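Local coordinates for protein enolase from the environmental genome shotgun sequencing of the Sargasso Sea (PDB 2QGY) that is of unknown function but binds magnesium and, as an enolase-superfamily member, probably catalyses proton abstraction next to a substrate carboxylate, at residues R155-F160 against I168-M173; E185-I190 against L195-D200. All coordinates share one frame; numbering follows the deposited sequence.

Contact 1. Residues R155-F160 against I168-M173; sequences RQIEKF and IKIYPM
I168 turns its CG1 branch anti to its own carbonyl carbon (chi1 -69°), and an extended chi2 carries CD1 out to the helix. I170 differs: its CG1 sits between the backbone N and the carbonyl carbon (chi1 59°), and CG2 is left to meet I157. On the helix, I157 sends its CG1 branch toward the strand and CD1 is its touching end.

The I168 methyl lies against the helix near F160. Its CD1 is 3.6 Å from F160 CB, so the root of the phenylalanine is touched and not its ring. The same CD1 lies 4.0 Å from the backbone O of I157. It is also 4.3 Å from I157 CG2, a looser approach. Two residues farther along the strand, I170 CG2 meets I157 CD1 at 3.9 Å, and these two side chains cross at about a right angle. The side-chain contacts are all apolar, and no hydrogen bond joins the two segments.

The pair belongs to the beta-alpha-beta unit of strand 135-141, helix 150-162 and strand 168-170, in the barrel domain of the enolase superfamily. The helix runs nearly antiparallel to the strand (163°), and the axes of the two short segments come within 10.2 Å, as expected for a barrel helix laid over its following strand. The CB of K169 points away from the helix. Its NZ forms salt bridges with E226 and E328 on the inner side of the barrel.

On the helix, K159 NZ bonds to Q156 OE1 at 3.0 Å. K159 also pairs with D28. The F160 side chain packs on A140, C142 and P331, and I157 also packs on V187 and V191 of helix 177-191.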
loop_
_atom_site.group_PDB
_atom_site.type_symbol
_atom_site.label_atom_id
_atom_site.label_comp_id
_atom_site.label_asym_id
_atom_site.label_seq_id
_atom_site.Cartn_x
_atom_site.Cartn_y
_atom_site.Cartn_z
ATOM N N ARG A 155 -10.343 14.854 32.062
ATOM C CA ARG A 155 -11.572 14.304 32.637
ATOM C C ARG A 155 -11.896 12.945 32.005
ATOM O O ARG A 155 -12.385 12.036 32.678
ATOM C CB ARG A 155 -12.757 15.270 32.474
ATOM C CG ARG A 155 -12.607 16.617 33.220
ATOM C CD ARG A 155 -13.716 17.635 32.859
ATOM N NE ARG A 155 -13.780 17.927 31.420
ATOM C CZ ARG A 155 -14.727 17.471 30.596
ATOM N NH1 ARG A 155 -15.716 16.704 31.063
ATOM N NH2 ARG A 155 -14.690 17.778 29.301
ATOM N N GLN A 156 -11.584 12.800 30.717
ATOM C CA GLN A 156 -11.732 11.501 30.050
ATOM C C GLN A 156 -10.719 10.502 30.591
ATOM O O GLN A 156 -11.015 9.318 30.711
ATOM C CB GLN A 156 -11.573 11.638 28.535
ATOM C CG GLN A 156 -11.927 10.361 27.720
ATOM C CD GLN A 156 -13.415 10.048 27.650
ATOM O OE1 GLN A 156 -14.216 10.575 28.420
ATOM N NE2 GLN A 156 -13.791 9.181 26.714
ATOM N N ILE A 157 -9.518 10.980 30.898
ATOM C CA ILE A 157 -8.483 10.109 31.472
ATOM C C ILE A 157 -8.850 9.684 32.910
ATOM O O ILE A 157 -8.578 8.564 33.293
ATOM C CB ILE A 157 -7.050 10.736 31.318
ATOM C CG1 ILE A 157 -6.615 10.667 29.849
ATOM C CG2 ILE A 157 -6.014 9.999 32.170
ATOM C CD1 ILE A 157 -5.823 11.845 29.396
ATOM N N GLU A 158 -9.492 10.562 33.688
ATOM C CA GLU A 158 -10.064 10.163 34.992
ATOM C C GLU A 158 -11.087 9.028 34.871
ATOM O O GLU A 158 -11.119 8.110 35.702
ATOM C CB GLU A 158 -10.763 11.337 35.659
ATOM C CG GLU A 158 -9.893 12.260 36.456
ATOM C CD GLU A 158 -10.661 13.487 36.878
ATOM O OE1 GLU A 158 -11.874 13.332 37.204
ATOM O OE2 GLU A 158 -10.061 14.593 36.862
ATOM N N LYS A 159 -11.934 9.127 33.849
ATOM C CA LYS A 159 -12.973 8.144 33.575
ATOM C C LYS A 159 -12.327 6.787 33.307
ATOM O O LYS A 159 -12.645 5.809 33.959
ATOM C CB LYS A 159 -13.820 8.611 32.387
ATOM C CG LYS A 159 -15.003 7.717 32.041
ATOM C CD LYS A 159 -15.621 8.079 30.672
ATOM C CE LYS A 159 -16.468 9.362 30.720
ATOM N NZ LYS A 159 -16.954 9.825 29.360
ATOM N N PHE A 160 -11.415 6.741 32.335
ATOM C CA PHE A 160 -10.638 5.539 32.045
ATOM C C PHE A 160 -9.922 4.971 33.298
ATOM O O PHE A 160 -9.926 3.768 33.542
ATOM C CB PHE A 160 -9.596 5.849 30.947
ATOM C CG PHE A 160 -10.186 6.053 29.543
ATOM C CD1 PHE A 160 -11.559 6.210 29.331
ATOM C CD2 PHE A 160 -9.346 6.064 28.428
ATOM C CE1 PHE A 160 -12.085 6.408 28.059
ATOM C CE2 PHE A 160 -9.862 6.259 27.138
ATOM C CZ PHE A 160 -11.238 6.418 26.949
ATOM N N ILE A 168 -3.261 3.043 29.851
ATOM C CA ILE A 168 -3.912 4.104 29.070
ATOM C C ILE A 168 -2.895 4.647 28.073
ATOM O O ILE A 168 -1.736 4.930 28.441
ATOM C CB ILE A 168 -4.453 5.256 29.976
ATOM C CG1 ILE A 168 -5.639 4.753 30.809
ATOM C CG2 ILE A 168 -4.903 6.473 29.136
ATOM C CD1 ILE A 168 -6.089 5.713 31.923
ATOM N N LYS A 169 -3.305 4.752 26.806
ATOM C CA LYS A 169 -2.457 5.378 25.790
ATOM C C LYS A 169 -2.933 6.792 25.455
ATOM O O LYS A 169 -4.096 7.001 25.159
ATOM C CB LYS A 169 -2.335 4.495 24.532
ATOM C CG LYS A 169 -1.315 5.043 23.559
ATOM C CD LYS A 169 -0.983 4.101 22.403
ATOM C CE LYS A 169 -2.174 3.915 21.430
ATOM N NZ LYS A 169 -1.912 2.811 20.421
ATOM N N ILE A 170 -2.034 7.776 25.558
ATOM C CA ILE A 170 -2.346 9.156 25.203
ATOM C C ILE A 170 -1.504 9.676 24.037
ATOM O O ILE A 170 -0.512 9.036 23.629
ATOM C CB ILE A 170 -2.152 10.094 26.425
ATOM C CG1 ILE A 170 -0.705 9.991 26.918
ATOM C CG2 ILE A 170 -3.145 9.715 27.563
ATOM C CD1 ILE A 170 -0.290 11.076 27.883
ATOM N N TYR A 171 -1.907 10.819 23.492
ATOM C CA TYR A 171 -1.223 11.451 22.378
ATOM C C TYR A 171 -0.711 12.813 22.855
ATOM O O TYR A 171 -1.425 13.816 22.762
ATOM C CB TYR A 171 -2.172 11.614 21.181
ATOM C CG TYR A 171 -2.551 10.304 20.499
ATOM C CD1 TYR A 171 -2.086 10.002 19.216
ATOM C CD2 TYR A 171 -3.381 9.398 21.132
ATOM C CE1 TYR A 171 -2.447 8.776 18.583
ATOM C CE2 TYR A 171 -3.731 8.185 20.516
ATOM C CZ TYR A 171 -3.243 7.894 19.256
ATOM O OH TYR A 171 -3.618 6.700 18.646
ATOM N N PRO A 172 0.524 12.840 23.396
ATOM C CA PRO A 172 1.023 13.983 24.169
ATOM C C PRO A 172 1.715 15.066 23.342
ATOM O O PRO A 172 2.122 16.078 23.912
ATOM C CB PRO A 172 2.015 13.316 25.123
ATOM C CG PRO A 172 2.637 12.236 24.262
ATOM C CD PRO A 172 1.511 11.742 23.364
ATOM N N MET A 173 1.842 14.904 22.024
ATOM C CA MET A 173 2.521 15.966 21.247
ATOM C C MET A 173 1.570 17.119 20.964
ATOM O O MET A 173 0.764 17.068 20.027
ATOM C CB MET A 173 3.152 15.442 19.949
ATOM C CG MET A 173 4.222 14.366 20.182
ATOM S SD MET A 173 5.672 14.780 21.237
ATOM C CE MET A 173 6.840 15.377 20.041
#

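Contact 2. Residues E185-I190 against L195-D200; sequences EKVREI and LPLMLD. With MG (magnesium ion), chain C.
R188 NH1 donates to the backbone O of L195 at 2.7 Å. The bond is nearly straight (173°) and lies in both the carbonyl plane and the guanidinium plane. L197 CB lies over one guanidinium face, 3.6 Å from R188 NH2. Beside this polar grip, V187 CG1 packs on L197 CD1 at 3.6 Å.

A water at the guanidinium edge accepts from R188 NH2 (2.9 Å) and from L197 N (3.0 Å). It links the arginine to the first residue of the strand. The arginine chain bends at chi2 and chi3 (46° and 99°), which folds the group back to L195. NH1 also bonds to G192 O and NH2 to F220 O, so several carbonyls hold the group in place.

The segments join helix 177-191 to strand 197-200, the last two elements of a beta-alpha-beta unit in the enolase-superfamily barrel. Farther along the strand, D200 OD2 binds the magnesium ion at 2.0 Å. Three waters, E226 and E252 complete the site. D200 OD1 accepts from one of the metal waters at 2.6 Å, and A202 N adds a weak bond to the same oxygen.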
loop_
_atom_site.group_PDB
_atom_site.type_symbol
_atom_site.label_atom_id
_atom_site.label_comp_id
_atom_site.label_asym_id
_atom_site.label_seq_id
_atom_site.Cartn_x
_atom_site.Cartn_y
_atom_site.Cartn_z
ATOM N N GLU A 185 2.563 15.062 32.753
ATOM C CA GLU A 185 2.665 15.185 34.209
ATOM C C GLU A 185 1.311 15.081 34.897
ATOM O O GLU A 185 1.139 14.277 35.825
ATOM C CB GLU A 185 3.362 16.486 34.598
ATOM C CG GLU A 185 3.720 16.548 36.084
ATOM C CD GLU A 185 4.416 17.831 36.470
ATOM O OE1 GLU A 185 4.715 18.654 35.576
ATOM O OE2 GLU A 185 4.670 18.019 37.682
ATOM N N LYS A 186 0.352 15.883 34.431
ATOM C CA LYS A 186 -1.029 15.839 34.926
ATOM C C LYS A 186 -1.662 14.456 34.774
ATOM O O LYS A 186 -2.359 13.981 35.673
ATOM C CB LYS A 186 -1.869 16.916 34.234
ATOM C CG LYS A 186 -1.409 18.331 34.608
ATOM C CD LYS A 186 -1.668 19.369 33.508
ATOM C CE LYS A 186 -2.838 20.293 33.822
ATOM N NZ LYS A 186 -2.703 21.551 33.046
ATOM N N VAL A 187 -1.398 13.784 33.651
ATOM C CA VAL A 187 -1.931 12.440 33.466
ATOM C C VAL A 187 -1.383 11.473 34.520
ATOM O O VAL A 187 -2.130 10.717 35.137
ATOM C CB VAL A 187 -1.643 11.878 32.036
ATOM C CG1 VAL A 187 -1.989 10.413 31.977
ATOM C CG2 VAL A 187 -2.418 12.664 30.982
ATOM N N ARG A 188 -0.073 11.502 34.714
ATOM C CA ARG A 188 0.595 10.650 35.701
ATOM C C ARG A 188 0.046 10.902 37.126
ATOM O O ARG A 188 -0.056 9.979 37.939
ATOM C CB ARG A 188 2.124 10.835 35.587
ATOM C CG ARG A 188 2.994 9.843 36.366
ATOM C CD ARG A 188 2.545 8.417 36.197
ATOM N NE ARG A 188 3.332 7.684 35.214
ATOM C CZ ARG A 188 3.030 6.468 34.775
ATOM N NH1 ARG A 188 1.927 5.844 35.206
ATOM N NH2 ARG A 188 3.814 5.887 33.881
ATOM N N GLU A 189 -0.381 12.130 37.392
ATOM C CA GLU A 189 -0.974 12.479 38.685
ATOM C C GLU A 189 -2.355 11.870 38.888
ATOM O O GLU A 189 -2.724 11.498 39.999
ATOM C CB GLU A 189 -1.064 13.993 38.838
ATOM C CG GLU A 189 -1.186 14.412 40.280
ATOM C CD GLU A 189 -2.274 15.432 40.507
ATOM O OE1 GLU A 189 -2.348 16.411 39.723
ATOM O OE2 GLU A 189 -3.049 15.250 41.479
ATOM N N ILE A 190 -3.116 11.787 37.805
ATOM C CA ILE A 190 -4.438 11.188 37.819
ATOM C C ILE A 190 -4.372 9.676 37.990
ATOM O O ILE A 190 -5.145 9.101 38.761
ATOM C CB ILE A 190 -5.201 11.522 36.502
ATOM C CG1 ILE A 190 -5.392 13.039 36.365
ATOM C CG2 ILE A 190 -6.523 10.766 36.429
ATOM C CD1 ILE A 190 -6.020 13.474 35.057
ATOM N N LEU A 195 0.427 2.589 36.928
ATOM C CA LEU A 195 -0.329 2.252 35.713
ATOM C C LEU A 195 0.508 2.414 34.450
ATOM O O LEU A 195 1.146 3.446 34.241
ATOM C CB LEU A 195 -1.616 3.079 35.583
ATOM C CG LEU A 195 -2.596 2.650 34.464
ATOM C CD1 LEU A 195 -3.269 1.278 34.749
ATOM C CD2 LEU A 195 -3.641 3.724 34.176
ATOM N N PRO A 196 0.517 1.376 33.609
ATOM C CA PRO A 196 1.143 1.572 32.298
ATOM C C PRO A 196 0.575 2.791 31.588
ATOM O O PRO A 196 -0.642 2.894 31.412
ATOM C CB PRO A 196 0.817 0.274 31.568
ATOM C CG PRO A 196 0.772 -0.754 32.690
ATOM C CD PRO A 196 0.070 -0.020 33.803
ATOM N N LEU A 197 1.452 3.738 31.258
ATOM C CA LEU A 197 1.061 4.903 30.501
ATOM C C LEU A 197 1.818 4.851 29.177
ATOM O O LEU A 197 3.032 5.052 29.126
ATOM C CB LEU A 197 1.365 6.206 31.255
ATOM C CG LEU A 197 1.098 7.525 30.539
ATOM C CD1 LEU A 197 -0.404 7.700 30.205
ATOM C CD2 LEU A 197 1.606 8.695 31.405
ATOM N N MET A 198 1.099 4.569 28.101
ATOM C CA MET A 198 1.736 4.600 26.777
ATOM C C MET A 198 1.554 5.907 26.023
ATOM O O MET A 198 0.544 6.602 26.176
ATOM C CB MET A 198 1.414 3.368 25.917
ATOM C CG MET A 198 0.392 2.350 26.342
ATOM S SD MET A 198 0.144 1.675 28.003
ATOM C CE MET A 198 -0.096 -0.044 27.731
ATOM N N LEU A 199 2.557 6.259 25.219
ATOM C CA LEU A 199 2.587 7.542 24.565
ATOM C C LEU A 199 2.657 7.305 23.068
ATOM O O LEU A 199 3.590 6.681 22.576
ATOM C CB LEU A 199 3.803 8.387 25.034
ATOM C CG LEU A 199 3.992 8.677 26.548
ATOM C CD1 LEU A 199 5.221 9.581 26.799
ATOM C CD2 LEU A 199 2.743 9.293 27.178
ATOM N N ASP A 200 1.657 7.803 22.360
ATOM C CA ASP A 200 1.643 7.699 20.925
ATOM C C ASP A 200 2.046 9.031 20.352
ATOM O O ASP A 200 1.301 9.996 20.408
ATOM C CB ASP A 200 0.256 7.251 20.415
ATOM C CG ASP A 200 0.284 6.847 18.947
ATOM O OD1 ASP A 200 1.116 7.382 18.195
ATOM O OD2 ASP A 200 -0.540 5.981 18.552
HETATM MG MG MG C . -0.612 4.685 17.028
HETATM O O HOH W 1 4.178 3.427 32.483
HETATM O O HOH W 2 0.871 5.797 16.122
HETATM O O HOH W 3 -1.805 5.863 15.915
HETATM O O HOH W 4 -2.489 4.192 17.917
#

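How the contacts relate
Both contacts are buried helix-on-strand joints, in successive beta-alpha-beta units of one barrel. They follow one another along the chain, and their centres are about 7 Å apart. Strands 168-170 and 197-200 are parallel neighbours, with probable hydrogen bonds from M198 N to I168 O (2.9 Å) and from D200 N to I170 O (2.8 Å). Helices 150-162 and 177-191 also pack side by side. The chemistry differs. The side chains that meet in contact 1 are all apolar, whereas contact 2 adds an arginine and a water near the start of its strand. The strand segment of contact 2 also carries the metal ligand D200, which does not touch the helix segment; the I170 side chain is about 11 Å from the magnesium ion.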